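Local coordinates for uncharacterized protein C22E12.03c (Schizosaccharomyces pombe, PDB 4QYT), which converts methylglyoxal and water to D-lactate in a single step that needs no glutathione, and takes part in protection against reactive oxygen species, at residues K28-P33 with K173-V178; T166-G171 with K189-P194; A77-G82 with Q97-F102; V37-N42 with S90-V95. One frame throughout, in Å; residues are numbered along the deposited sequence. Where two conformers were deposited one is given.

Contact 1. Residues K28-P33 with K173-V178; sequences KRAEIP and KLLEQV
Ala30 and Leu175 mark the closest backbone approach, their CA atoms 8.1 Å apart, where the chain leaving helix 17-29 passes beside the last turns of helix 167-178. Side chains bridge that gap, and all of them are aliphatic. Leu175 takes part through a single methyl, CD1, which lies 3.6 Å from Ala30 CB and also meets Ile32 CD1 at 3.7 Å. Its CG stands anti to the backbone N (chi1 -179°), which swings the isobutyl group across to the other segment although the CB itself does not point there. Ile32 answers with its long branch: CG1 runs out extended to CD1, which touches Leu175 CD1 and, more loosely, Val178 CG2 at 4.1 Å, so one methyl spans two residues a helical turn apart. The Ile32 and Val178 side chains meet at a slant.

Between Ala30 and Ile32 the turn is made by Glu31. Its bond from N to Lys28 O (3.0 Å) is one of the two back into the last turn that, with the positive phi (56°), make a Schellman motif. Ala30 O accepts a hydrogen bond from Lys183 NZ, and Phe27 packs on both Ile32 and Leu175. Arg29 and Lys28 form salt bridges with Asp16 and Asp52 of the second subunit. The arrangement is a helix C-terminus capped by a Schellman turn and packed on a neighbouring helix, both on one side of the central sheet in the alpha/beta sandwich of the DJ-1/PfpI family.

Contact 2. Residues T166-G171 with K189-P194; sequences TAMLFG and KSLSMP
Met168 and Met193 each place their CE methyl against the opposite segment. Met168 CE rests on the isobutyl end of Leu191, 3.8 Å from CD1 and 4.1 Å from CD2, so it sits against both branches. Met193 CE lies 4.1 Å from Met168 CB and 4.2 Å from Leu169 CD2, near the root of one helical side chain and the end of the next. Both thioethers are folded: Met168 is bent at chi2 (-65°) and chi3 (-72°), and Met193 bends in the same sense, and each chain so folded brings its CE to the other segment.

Behind this shell, Ser192, with positive phi, redirects the chain after Leu191, and Met193 too points at helix 167-178. Leu172 of that helix packs on the same two residues, while Ala22 and Ile26 of helix 17-29 pack on Met168. Ser190 O accepts a hydrogen bond from NE2 of His133 of the second subunit, a residue inferred to belong to the active site, and Ile18 of that subunit packs on Met168. The contact thus pins the C-terminal tail to helix 167-178 at the subunit interface of the dimer.

Contact 3. Residues A77-G82 with Q97-F102; sequences AIIPGG and QVVKEF
Val98 is the first residue of helix 93-102 here to touch strand 76-79, meeting Ala77 CB with its CG1 at 3.8 Å. That methyl, anti to the backbone N (chi1 162°), has a second neighbour on its own helix: it sits 4.2 Å above the Phe102 ring, over the centre, a CH-pi-like placement one turn back. Val99 uses CG2, the methyl beside the backbone N, which reaches Ile79 CD1 at 3.7 Å, and the two side chains pass at an angle. Ile79 extends CG1 to CD1 to meet it.

Further on, Phe102 brings its ring to Ala77. CE2 is 4.1 Å from Ala77 CB and 3.9 Å from Ala77 N, which lies at the ring edge near its plane. Val98 and Phe102 therefore close round the small Ala77 side chain, and all five touching residues are buried. Phe70 of helix 67-73 packs on Val98 and Ala71 on Phe102, and Val99 and Phe102 also rest on Ile110 of the adjacent strand 109-112.

The axes of the short segments are 9.8 Å apart, with their directions 130° from each other. Past the strand, Gly82 N hydrogen-bonds to OD2 of the oxidised cysteine, a sulfinic acid at position 114, consistent with the strand end helping to hold this active-site group. The helix, running largely opposite to the strand, lies in the beta-alpha-beta connection from strand 76-79 to the adjacent parallel strand 109-112, and the first strand's C-terminal loop opens on the reactive cysteine, as in the DJ-1/PfpI family.

Contact 4. Residues V37-N42 with S90-V95; sequences VYVGEN and STTPFV
A parallel strand of the central sheet, 34-39, here meets the N-terminus of helix 93-102, one of the helices covering the sheet in this alpha/beta sandwich. Val39 makes both direct contacts, and its CA lies 8.2 Å from that of Thr92, the helix N-cap residue. The two side chains approach tip to tip. CG1 of Val39, anti to the backbone N (chi1 176°), lies 3.5 Å from Thr92 OG1 and 3.9 Å from Thr92 CG2, so it nestles against both branches of the threonine.

The hydroxyl is not left to the valine: Thr92 OG1 hydrogen-bonds to Thr88 O in the preceding helix, tying the loop around Thr91 and Thr92 back to helix 83-90, and it makes no capping bond to its own helix. The second methyl of Val39, CG2, turns to the helix proper and meets Val95 CG2 at 4.3 Å, a looser touch. Phe94 stacks edge-to-face with Tyr61 and packs on Phe10 of strand 7-12. Val37 packs on Phe10 too, and the backbones of Val37 and Val39 hydrogen-bond to strand 7-12.

Beyond Val39 the chain bends at Gly40, against the Tyr38 ring. Gly40 N stands 3.8 Å above the centre of that ring. The phenol OH is bound by Asp13 OD2 and, in the plane of the ring, takes a hydrogen bond from Asn42 N, with a length of 3.0 Å between Asn42 N and Tyr38 OH and an N-H...O angle of 160°.

How the contacts relate
From the N terminus, helix 17-29 opens contact 1 and strand 34-39 follows to open contact 4. Strand 76-79 then begins contact 3 before residues 90-95 close contact 4, and contact 3 closes only afterwards, at 97-102, so these two cross; helix 93-102 serves both and ties two strands of the central sheet, with Ile79 packing on Val95. Both are nested inside the long loop that contact 1 closes at residues 173-178. Contact 2 opens at 166-171, just before that closure, and ends at the C terminus, so it crosses contact 1 on the shared helix 167-178, beside the second subunit. Leu174 and Phe170 of that helix pack on Ile78, linking its side of the sheet to contact 3.

Contact 1. Residues K28-P33 with K173-V178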
loop_
_atom_site.group_PDB
_atom_site.type_symbol
_atom_site.label_atom_id
_atom_site.label_comp_id
_atom_site.label_asym_id
_atom_site.label_seq_id
_atom_site.Cartn_x
_atom_site.Cartn_y
_atom_site.Cartn_z
ATOM N N LYS A 28 -1.297 11.279 -5.412
ATOM C CA LYS A 28 -0.728 11.295 -6.758
ATOM C C LYS A 28 -1.842 11.212 -7.814
ATOM O O LYS A 28 -1.845 11.947 -8.818
ATOM C CB LYS A 28 0.277 10.143 -6.936
ATOM C CG LYS A 28 1.606 10.444 -6.290
ATOM C CD LYS A 28 2.515 11.135 -7.287
ATOM C CE LYS A 28 3.851 11.490 -6.707
ATOM N NZ LYS A 28 4.754 12.100 -7.738
ATOM N N ARG A 29 -2.832 10.344 -7.604
ATOM C CA ARG A 29 -3.936 10.266 -8.558
ATOM C C ARG A 29 -4.696 11.579 -8.653
ATOM O O ARG A 29 -5.257 11.913 -9.705
ATOM C CB ARG A 29 -4.879 9.145 -8.167
ATOM C CG ARG A 29 -4.334 7.753 -8.522
ATOM C CD ARG A 29 -5.136 6.678 -7.834
ATOM N NE ARG A 29 -4.784 5.320 -8.234
ATOM C CZ ARG A 29 -3.686 4.699 -7.852
ATOM N NH1 ARG A 29 -2.851 5.251 -6.977
ATOM N NH2 ARG A 29 -3.471 3.452 -8.251
ATOM N N ALA A 30 -4.830 12.271 -7.531
ATOM C CA ALA A 30 -5.469 13.578 -7.472
ATOM C C ALA A 30 -4.680 14.693 -8.095
ATOM O O ALA A 30 -5.164 15.838 -8.170
ATOM C CB ALA A 30 -5.826 13.913 -6.029
ATOM N N GLU A 31 -3.454 14.413 -8.499
ATOM C CA GLU A 31 -2.526 15.420 -9.024
ATOM C C GLU A 31 -2.333 16.559 -8.019
ATOM O O GLU A 31 -2.189 17.727 -8.380
ATOM C CB GLU A 31 -2.993 15.932 -10.407
ATOM C CG GLU A 31 -3.119 14.815 -11.439
ATOM C CD GLU A 31 -3.535 15.234 -12.820
ATOM O OE1 GLU A 31 -4.374 16.134 -12.907
ATOM O OE2 GLU A 31 -2.787 14.900 -13.749
ATOM N N ILE A 32 -2.215 16.172 -6.747
ATOM C CA ILE A 32 -1.862 17.064 -5.664
ATOM C C ILE A 32 -0.429 16.812 -5.277
ATOM O O ILE A 32 -0.083 15.664 -4.946
ATOM C CB ILE A 32 -2.812 16.873 -4.480
ATOM C CG1 ILE A 32 -4.224 17.346 -4.854
ATOM C CG2 ILE A 32 -2.292 17.565 -3.237
ATOM C CD1 ILE A 32 -5.303 17.069 -3.832
ATOM N N PRO A 33 0.449 17.822 -5.348
ATOM C CA PRO A 33 1.852 17.603 -4.989
ATOM C C PRO A 33 2.038 16.960 -3.625
ATOM O O PRO A 33 1.405 17.395 -2.658
ATOM C CB PRO A 33 2.454 19.005 -5.037
ATOM C CG PRO A 33 1.588 19.745 -5.981
ATOM C CD PRO A 33 0.213 19.218 -5.781
ATOM N N LYS A 173 -10.277 10.144 3.184
ATOM C CA LYS A 173 -10.811 11.156 4.101
ATOM C C LYS A 173 -9.984 12.445 4.005
ATOM O O LYS A 173 -10.530 13.552 3.953
ATOM C CB LYS A 173 -10.866 10.620 5.534
ATOM C CG LYS A 173 -11.696 11.480 6.478
ATOM C CD LYS A 173 -13.198 11.402 6.203
ATOM C CE LYS A 173 -13.984 12.103 7.291
ATOM N NZ LYS A 173 -15.448 11.954 7.105
ATOM N N LEU A 174 -8.656 12.303 3.959
ATOM C CA LEU A 174 -7.783 13.461 3.776
ATOM C C LEU A 174 -8.079 14.178 2.474
ATOM O O LEU A 174 -8.276 15.389 2.435
ATOM C CB LEU A 174 -6.326 13.026 3.864
ATOM C CG LEU A 174 -5.844 12.673 5.276
ATOM C CD1 LEU A 174 -4.631 11.763 5.154
ATOM C CD2 LEU A 174 -5.521 13.932 6.057
ATOM N N LEU A 175 -8.132 13.430 1.383
ATOM C CA LEU A 175 -8.404 14.007 0.096
ATOM C C LEU A 175 -9.743 14.756 0.051
ATOM O O LEU A 175 -9.848 15.835 -0.533
ATOM C CB LEU A 175 -8.424 12.902 -0.987
ATOM C CG LEU A 175 -8.682 13.421 -2.403
ATOM C CD1 LEU A 175 -7.599 14.371 -2.883
ATOM C CD2 LEU A 175 -8.874 12.265 -3.359
ATOM N N GLU A 176 -10.741 14.184 0.704
ATOM C CA GLU A 176 -12.084 14.751 0.720
ATOM C C GLU A 176 -12.091 16.149 1.308
ATOM O O GLU A 176 -12.965 16.955 0.952
ATOM C CB GLU A 176 -13.012 13.836 1.544
ATOM C CG GLU A 176 -14.477 14.163 1.323
ATOM C CD GLU A 176 -15.424 13.244 2.056
ATOM O OE1 GLU A 176 -14.959 12.455 2.900
ATOM O OE2 GLU A 176 -16.594 13.156 1.601
ATOM N N GLN A 177 -11.159 16.463 2.205
ATOM C CA GLN A 177 -11.142 17.788 2.816
ATOM C C GLN A 177 -10.662 18.875 1.881
ATOM O O GLN A 177 -10.925 20.048 2.135
ATOM C CB GLN A 177 -10.268 17.797 4.075
ATOM C CG GLN A 177 -10.573 16.718 5.093
ATOM C CD GLN A 177 -12.068 16.499 5.311
ATOM O OE1 GLN A 177 -12.547 15.363 5.243
ATOM N NE2 GLN A 177 -12.746 17.495 5.759
ATOM N N VAL A 178 -9.879 18.501 0.864
ATOM C CA VAL A 178 -9.129 19.455 0.063
ATOM C C VAL A 178 -9.456 19.461 -1.414
ATOM O O VAL A 178 -9.315 20.478 -2.057
ATOM C CB VAL A 178 -7.614 19.381 0.208
ATOM C CG1 VAL A 178 -7.240 19.708 1.618
ATOM C CG2 VAL A 178 -7.042 18.029 -0.245
#

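Contact 2. Residues T166-G171 with K189-P194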
loop_
_atom_site.group_PDB
_atom_site.type_symbol
_atom_site.label_atom_id
_atom_site.label_comp_id
_atom_site.label_asym_id
_atom_site.label_seq_id
_atom_site.Cartn_x
_atom_site.Cartn_y
_atom_site.Cartn_z
ATOM N N THR A 166 -7.451 0.121 6.903
ATOM C CA THR A 166 -8.191 1.378 6.769
ATOM C C THR A 166 -7.357 2.458 6.080
ATOM O O THR A 166 -7.835 3.596 5.982
ATOM C CB THR A 166 -8.678 1.893 8.119
ATOM O OG1 THR A 166 -7.568 2.263 8.931
ATOM C CG2 THR A 166 -9.495 0.871 8.818
ATOM N N ALA A 167 -6.196 2.104 5.524
ATOM C CA ALA A 167 -5.328 3.118 4.931
ATOM C C ALA A 167 -5.952 3.794 3.720
ATOM O O ALA A 167 -5.764 5.000 3.519
ATOM C CB ALA A 167 -3.992 2.524 4.620
ATOM N N MET A 168 -6.687 3.042 2.908
ATOM C CA MET A 168 -7.368 3.651 1.782
ATOM C C MET A 168 -8.474 4.617 2.225
ATOM O O MET A 168 -8.566 5.744 1.746
ATOM C CB MET A 168 -7.934 2.593 0.824
ATOM C CG MET A 168 -6.860 1.786 0.088
ATOM S SD MET A 168 -5.851 2.751 -1.048
ATOM C CE MET A 168 -7.061 3.039 -2.319
ATOM N N LEU A 169 -9.291 4.187 3.184
ATOM C CA LEU A 169 -10.311 5.085 3.743
ATOM C C LEU A 169 -9.711 6.332 4.363
ATOM O O LEU A 169 -10.261 7.448 4.235
ATOM C CB LEU A 169 -11.153 4.349 4.773
ATOM C CG LEU A 169 -12.098 3.289 4.207
ATOM C CD1 LEU A 169 -12.585 2.425 5.336
ATOM C CD2 LEU A 169 -13.259 3.915 3.444
ATOM N N PHE A 170 -8.565 6.188 5.011
ATOM C CA PHE A 170 -7.823 7.292 5.597
ATOM C C PHE A 170 -7.336 8.272 4.537
ATOM O O PHE A 170 -7.553 9.491 4.657
ATOM C CB PHE A 170 -6.650 6.673 6.353
ATOM C CG PHE A 170 -5.595 7.645 6.818
ATOM C CD1 PHE A 170 -5.865 8.549 7.831
ATOM C CD2 PHE A 170 -4.313 7.620 6.314
ATOM C CE1 PHE A 170 -4.882 9.380 8.325
ATOM C CE2 PHE A 170 -3.303 8.426 6.812
ATOM C CZ PHE A 170 -3.594 9.306 7.832
ATOM N N GLY A 171 -6.679 7.766 3.500
ATOM C CA GLY A 171 -6.227 8.655 2.419
ATOM C C GLY A 171 -7.368 9.399 1.774
ATOM O O GLY A 171 -7.261 10.586 1.457
ATOM N N LYS A 189 -13.748 6.838 -7.768
ATOM C CA LYS A 189 -14.205 5.866 -8.758
ATOM C C LYS A 189 -13.069 5.042 -9.343
ATOM O O LYS A 189 -13.215 3.850 -9.580
ATOM C CB LYS A 189 -14.983 6.584 -9.868
ATOM C CG LYS A 189 -15.556 5.678 -10.938
ATOM C CD LYS A 189 -16.247 6.435 -12.060
ATOM C CE LYS A 189 -17.006 5.537 -13.027
ATOM N NZ LYS A 189 -17.369 6.325 -14.237
ATOM N N SER A 190 -11.931 5.671 -9.558
ATOM C CA SER A 190 -10.772 5.015 -10.150
ATOM C C SER A 190 -10.159 3.931 -9.258
ATOM O O SER A 190 -9.387 3.115 -9.756
ATOM C CB SER A 190 -9.685 6.025 -10.529
ATOM O OG SER A 190 -8.931 6.447 -9.403
ATOM N N LEU A 191 -10.480 3.931 -7.964
ATOM C CA LEU A 191 -9.836 3.024 -7.053
ATOM C C LEU A 191 -10.470 1.662 -6.971
ATOM O O LEU A 191 -9.846 0.741 -6.439
ATOM C CB LEU A 191 -9.796 3.635 -5.681
ATOM C CG LEU A 191 -9.097 4.967 -5.560
ATOM C CD1 LEU A 191 -9.267 5.567 -4.165
ATOM C CD2 LEU A 191 -7.627 4.878 -5.910
ATOM N N SER A 192 -11.705 1.500 -7.419
ATOM C CA SER A 192 -12.441 0.245 -7.164
ATOM C C SER A 192 -12.620 -0.072 -5.686
ATOM O O SER A 192 -12.380 -1.201 -5.260
ATOM C CB SER A 192 -11.850 -0.952 -7.896
ATOM O OG SER A 192 -11.916 -0.741 -9.270
ATOM N N MET A 193 -13.122 0.888 -4.927
ATOM C CA MET A 193 -13.411 0.653 -3.534
ATOM C C MET A 193 -14.513 -0.371 -3.432
ATOM O O MET A 193 -15.481 -0.369 -4.210
ATOM C CB MET A 193 -13.828 1.940 -2.872
ATOM C CG MET A 193 -12.739 2.993 -2.876
ATOM S SD MET A 193 -11.262 2.535 -1.936
ATOM C CE MET A 193 -11.937 2.563 -0.262
ATOM N N PRO A 194 -14.360 -1.296 -2.485
ATOM C CA PRO A 194 -15.314 -2.381 -2.391
ATOM C C PRO A 194 -16.595 -1.896 -1.773
ATOM O O PRO A 194 -16.660 -0.846 -1.117
ATOM C CB PRO A 194 -14.613 -3.389 -1.499
ATOM C CG PRO A 194 -13.577 -2.639 -0.753
ATOM C CD PRO A 194 -13.192 -1.481 -1.614
ATOM O OXT PRO A 194 -17.650 -2.483 -2.080
#

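Contact 3. Residues A77-G82 with Q97-F102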
loop_
_atom_site.group_PDB
_atom_site.type_symbol
_atom_site.label_atom_id
_atom_site.label_comp_id
_atom_site.label_asym_id
_atom_site.label_seq_id
_atom_site.Cartn_x
_atom_site.Cartn_y
_atom_site.Cartn_z
ATOM N N ALA A 77 0.009 17.399 6.712
ATOM C CA ALA A 77 1.058 16.561 7.292
ATOM C C ALA A 77 0.466 15.212 7.627
ATOM O O ALA A 77 -0.527 15.168 8.345
ATOM C CB ALA A 77 1.620 17.204 8.545
ATOM N N ILE A 78 1.082 14.148 7.133
ATOM C CA ILE A 78 0.577 12.783 7.353
ATOM C C ILE A 78 1.651 11.986 8.093
ATOM O O ILE A 78 2.807 11.930 7.689
ATOM C CB ILE A 78 0.228 12.102 6.001
ATOM C CG1 ILE A 78 -0.773 12.946 5.201
ATOM C CG2 ILE A 78 -0.302 10.681 6.268
ATOM C CD1 ILE A 78 -1.057 12.406 3.833
ATOM N N ILE A 79 1.169 11.274 9.122
ATOM C CA ILE A 79 2.000 10.456 9.979
ATOM C C ILE A 79 1.470 9.040 9.887
ATOM O O ILE A 79 0.365 8.708 10.377
ATOM C CB ILE A 79 2.040 10.944 11.434
ATOM C CG1 ILE A 79 2.337 12.439 11.431
ATOM C CG2 ILE A 79 3.176 10.223 12.163
ATOM C CD1 ILE A 79 2.333 13.095 12.790
ATOM N N PRO A 80 2.216 8.195 9.174
ATOM C CA PRO A 80 1.817 6.801 9.084
ATOM C C PRO A 80 2.302 6.005 10.305
ATOM O O PRO A 80 3.064 6.509 11.137
ATOM C CB PRO A 80 2.499 6.348 7.786
ATOM C CG PRO A 80 3.764 7.206 7.739
ATOM C CD PRO A 80 3.393 8.507 8.342
ATOM N N GLY A 81 1.863 4.737 10.359
ATOM C CA GLY A 81 2.212 3.861 11.461
ATOM C C GLY A 81 3.294 2.861 11.132
ATOM O O GLY A 81 4.217 3.155 10.384
ATOM N N GLY A 82 3.135 1.664 11.689
ATOM C CA GLY A 82 4.260 0.766 11.882
ATOM C C GLY A 82 4.898 1.051 13.232
ATOM O O GLY A 82 5.108 2.216 13.576
ATOM N N GLN A 97 5.941 19.651 16.584
ATOM C CA GLN A 97 5.796 21.086 16.358
ATOM C C GLN A 97 4.926 21.371 15.142
ATOM O O GLN A 97 4.091 22.275 15.150
ATOM C CB GLN A 97 7.168 21.726 16.138
ATOM C CG GLN A 97 8.049 21.797 17.396
ATOM C CD GLN A 97 9.562 21.916 17.126
ATOM O OE1 GLN A 97 10.050 21.809 15.994
ATOM N NE2 GLN A 97 10.305 22.119 18.172
ATOM N N VAL A 98 5.106 20.602 14.074
ATOM C CA VAL A 98 4.260 20.758 12.900
ATOM C C VAL A 98 2.816 20.450 13.262
ATOM O O VAL A 98 1.909 21.184 12.868
ATOM C CB VAL A 98 4.775 19.820 11.763
ATOM C CG1 VAL A 98 3.717 19.581 10.683
ATOM C CG2 VAL A 98 6.069 20.359 11.172
ATOM N N VAL A 99 2.596 19.320 13.947
ATOM C CA VAL A 99 1.229 18.966 14.310
ATOM C C VAL A 99 0.549 20.046 15.181
ATOM O O VAL A 99 -0.607 20.405 14.957
ATOM C CB VAL A 99 1.241 17.549 14.968
ATOM C CG1 VAL A 99 -0.027 17.240 15.734
ATOM C CG2 VAL A 99 1.568 16.495 13.921
ATOM N N LYS A 100 1.272 20.536 16.160
ATOM C CA LYS A 100 0.748 21.589 17.027
ATOM C C LYS A 100 0.463 22.856 16.257
ATOM O O LYS A 100 -0.557 23.536 16.505
ATOM C CB LYS A 100 1.729 21.868 18.163
ATOM C CG LYS A 100 1.799 20.754 19.174
ATOM C CD LYS A 100 2.831 21.015 20.240
ATOM C CE LYS A 100 2.286 21.987 21.267
ATOM N NZ LYS A 100 1.136 21.423 22.055
ATOM N N GLU A 101 1.358 23.220 15.341
ATOM C CA GLU A 101 1.118 24.408 14.545
ATOM C C GLU A 101 -0.090 24.262 13.651
ATOM O O GLU A 101 -0.858 25.215 13.450
ATOM C CB GLU A 101 2.331 24.745 13.675
ATOM C CG GLU A 101 2.132 25.945 12.769
ATOM C CD GLU A 101 1.780 27.222 13.514
ATOM O OE1 GLU A 101 2.368 27.449 14.617
ATOM O OE2 GLU A 101 1.088 28.084 12.887
ATOM N N PHE A 102 -0.251 23.079 13.057
ATOM C CA PHE A 102 -1.313 22.878 12.109
ATOM C C PHE A 102 -2.673 22.757 12.765
ATOM O O PHE A 102 -3.686 23.033 12.137
ATOM C CB PHE A 102 -1.054 21.637 11.242
ATOM C CG PHE A 102 -0.139 21.830 10.065
ATOM C CD1 PHE A 102 0.787 22.837 9.995
ATOM C CD2 PHE A 102 -0.219 20.959 8.992
ATOM C CE1 PHE A 102 1.587 22.985 8.894
ATOM C CE2 PHE A 102 0.592 21.087 7.896
ATOM C CZ PHE A 102 1.496 22.106 7.845
#

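Contact 4. Residues V37-N42 with S90-V95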
loop_
_atom_site.group_PDB
_atom_site.type_symbol
_atom_site.label_atom_id
_atom_site.label_comp_id
_atom_site.label_asym_id
_atom_site.label_seq_id
_atom_site.Cartn_x
_atom_site.Cartn_y
_atom_site.Cartn_z
ATOM N N VAL A 37 8.982 12.788 3.373
ATOM C CA VAL A 37 9.961 13.508 4.198
ATOM C C VAL A 37 10.429 12.589 5.305
ATOM O O VAL A 37 9.655 12.220 6.203
ATOM C CB VAL A 37 9.369 14.822 4.743
ATOM C CG1 VAL A 37 10.373 15.511 5.636
ATOM C CG2 VAL A 37 8.915 15.755 3.606
ATOM N N TYR A 38 11.704 12.190 5.208
ATOM C CA TYR A 38 12.303 11.178 6.065
ATOM C C TYR A 38 12.860 11.800 7.335
ATOM O O TYR A 38 13.599 12.800 7.294
ATOM C CB TYR A 38 13.417 10.490 5.274
ATOM C CG TYR A 38 14.333 9.578 6.058
ATOM C CD1 TYR A 38 13.846 8.421 6.677
ATOM C CD2 TYR A 38 15.692 9.804 6.099
ATOM C CE1 TYR A 38 14.706 7.510 7.306
ATOM C CE2 TYR A 38 16.535 8.920 6.746
ATOM C CZ TYR A 38 16.058 7.752 7.320
ATOM O OH TYR A 38 16.959 6.935 7.964
ATOM N N VAL A 39 12.586 11.120 8.443
ATOM C CA VAL A 39 13.150 11.415 9.727
ATOM C C VAL A 39 13.973 10.192 10.126
ATOM O O VAL A 39 13.444 9.140 10.459
ATOM C CB VAL A 39 12.046 11.661 10.762
ATOM C CG1 VAL A 39 12.613 11.881 12.163
ATOM C CG2 VAL A 39 11.169 12.819 10.332
ATOM N N GLY A 40 15.297 10.343 10.127
ATOM C CA GLY A 40 16.160 9.223 10.457
ATOM C C GLY A 40 17.626 9.516 10.246
ATOM O O GLY A 40 17.987 10.633 9.875
ATOM N N GLU A 41 18.440 8.473 10.373
ATOM C CA GLU A 41 19.895 8.594 10.354
ATOM C C GLU A 41 20.495 8.440 8.965
ATOM O O GLU A 41 21.662 8.758 8.785
ATOM C CB GLU A 41 20.551 7.620 11.347
ATOM C CG GLU A 41 20.212 7.959 12.788
ATOM C CD GLU A 41 20.453 9.427 13.104
ATOM O OE1 GLU A 41 21.580 9.912 12.841
ATOM O OE2 GLU A 41 19.520 10.102 13.602
ATOM N N ASN A 42 19.799 7.767 8.056
ATOM C CA ASN A 42 20.392 7.442 6.782
ATOM C C ASN A 42 20.655 8.707 5.944
ATOM O O ASN A 42 19.743 9.323 5.410
ATOM C CB ASN A 42 19.511 6.431 6.021
ATOM C CG ASN A 42 20.187 5.933 4.764
ATOM O OD1 ASN A 42 20.256 6.645 3.759
ATOM N ND2 ASN A 42 20.834 4.784 4.870
ATOM N N SER A 90 6.627 10.007 16.324
ATOM C CA SER A 90 5.860 10.559 17.433
ATOM C C SER A 90 6.781 11.220 18.463
ATOM O O SER A 90 6.303 12.065 19.228
ATOM C CB SER A 90 4.959 9.534 18.107
ATOM O OG SER A 90 5.732 8.555 18.782
ATOM N N THR A 91 8.054 10.828 18.519
ATOM C CA THR A 91 8.977 11.344 19.512
ATOM C C THR A 91 9.991 12.288 18.885
ATOM O O THR A 91 10.985 12.636 19.511
ATOM C CB THR A 91 9.688 10.195 20.240
ATOM O OG1 THR A 91 10.487 9.417 19.345
ATOM C CG2 THR A 91 8.706 9.340 21.017
ATOM N N THR A 92 9.683 12.801 17.697
ATOM C CA THR A 92 10.544 13.808 17.076
ATOM C C THR A 92 9.943 15.175 17.292
ATOM O O THR A 92 8.849 15.429 16.792
ATOM C CB THR A 92 10.660 13.515 15.581
ATOM O OG1 THR A 92 11.225 12.230 15.367
ATOM C CG2 THR A 92 11.528 14.502 14.867
ATOM N N PRO A 93 10.623 16.113 17.974
ATOM C CA PRO A 93 10.010 17.425 18.196
ATOM C C PRO A 93 9.560 18.109 16.931
ATOM O O PRO A 93 8.511 18.745 16.951
ATOM C CB PRO A 93 11.086 18.177 19.000
ATOM C CG PRO A 93 11.752 17.072 19.775
ATOM C CD PRO A 93 11.826 15.915 18.813
ATOM N N PHE A 94 10.332 18.018 15.841
ATOM C CA PHE A 94 9.915 18.676 14.614
ATOM C C PHE A 94 8.507 18.252 14.194
ATOM O O PHE A 94 7.690 19.079 13.776
ATOM C CB PHE A 94 10.911 18.364 13.528
ATOM C CG PHE A 94 10.605 19.006 12.193
ATOM C CD1 PHE A 94 11.093 20.263 11.913
ATOM C CD2 PHE A 94 9.876 18.360 11.198
ATOM C CE1 PHE A 94 10.864 20.859 10.690
ATOM C CE2 PHE A 94 9.648 18.957 9.963
ATOM C CZ PHE A 94 10.171 20.199 9.708
ATOM N N VAL A 95 8.256 16.938 14.227
ATOM C CA VAL A 95 6.942 16.413 13.863
ATOM C C VAL A 95 5.851 16.915 14.786
ATOM O O VAL A 95 4.793 17.362 14.360
ATOM C CB VAL A 95 6.970 14.876 13.789
ATOM C CG1 VAL A 95 5.599 14.317 13.517
ATOM C CG2 VAL A 95 7.964 14.397 12.749
#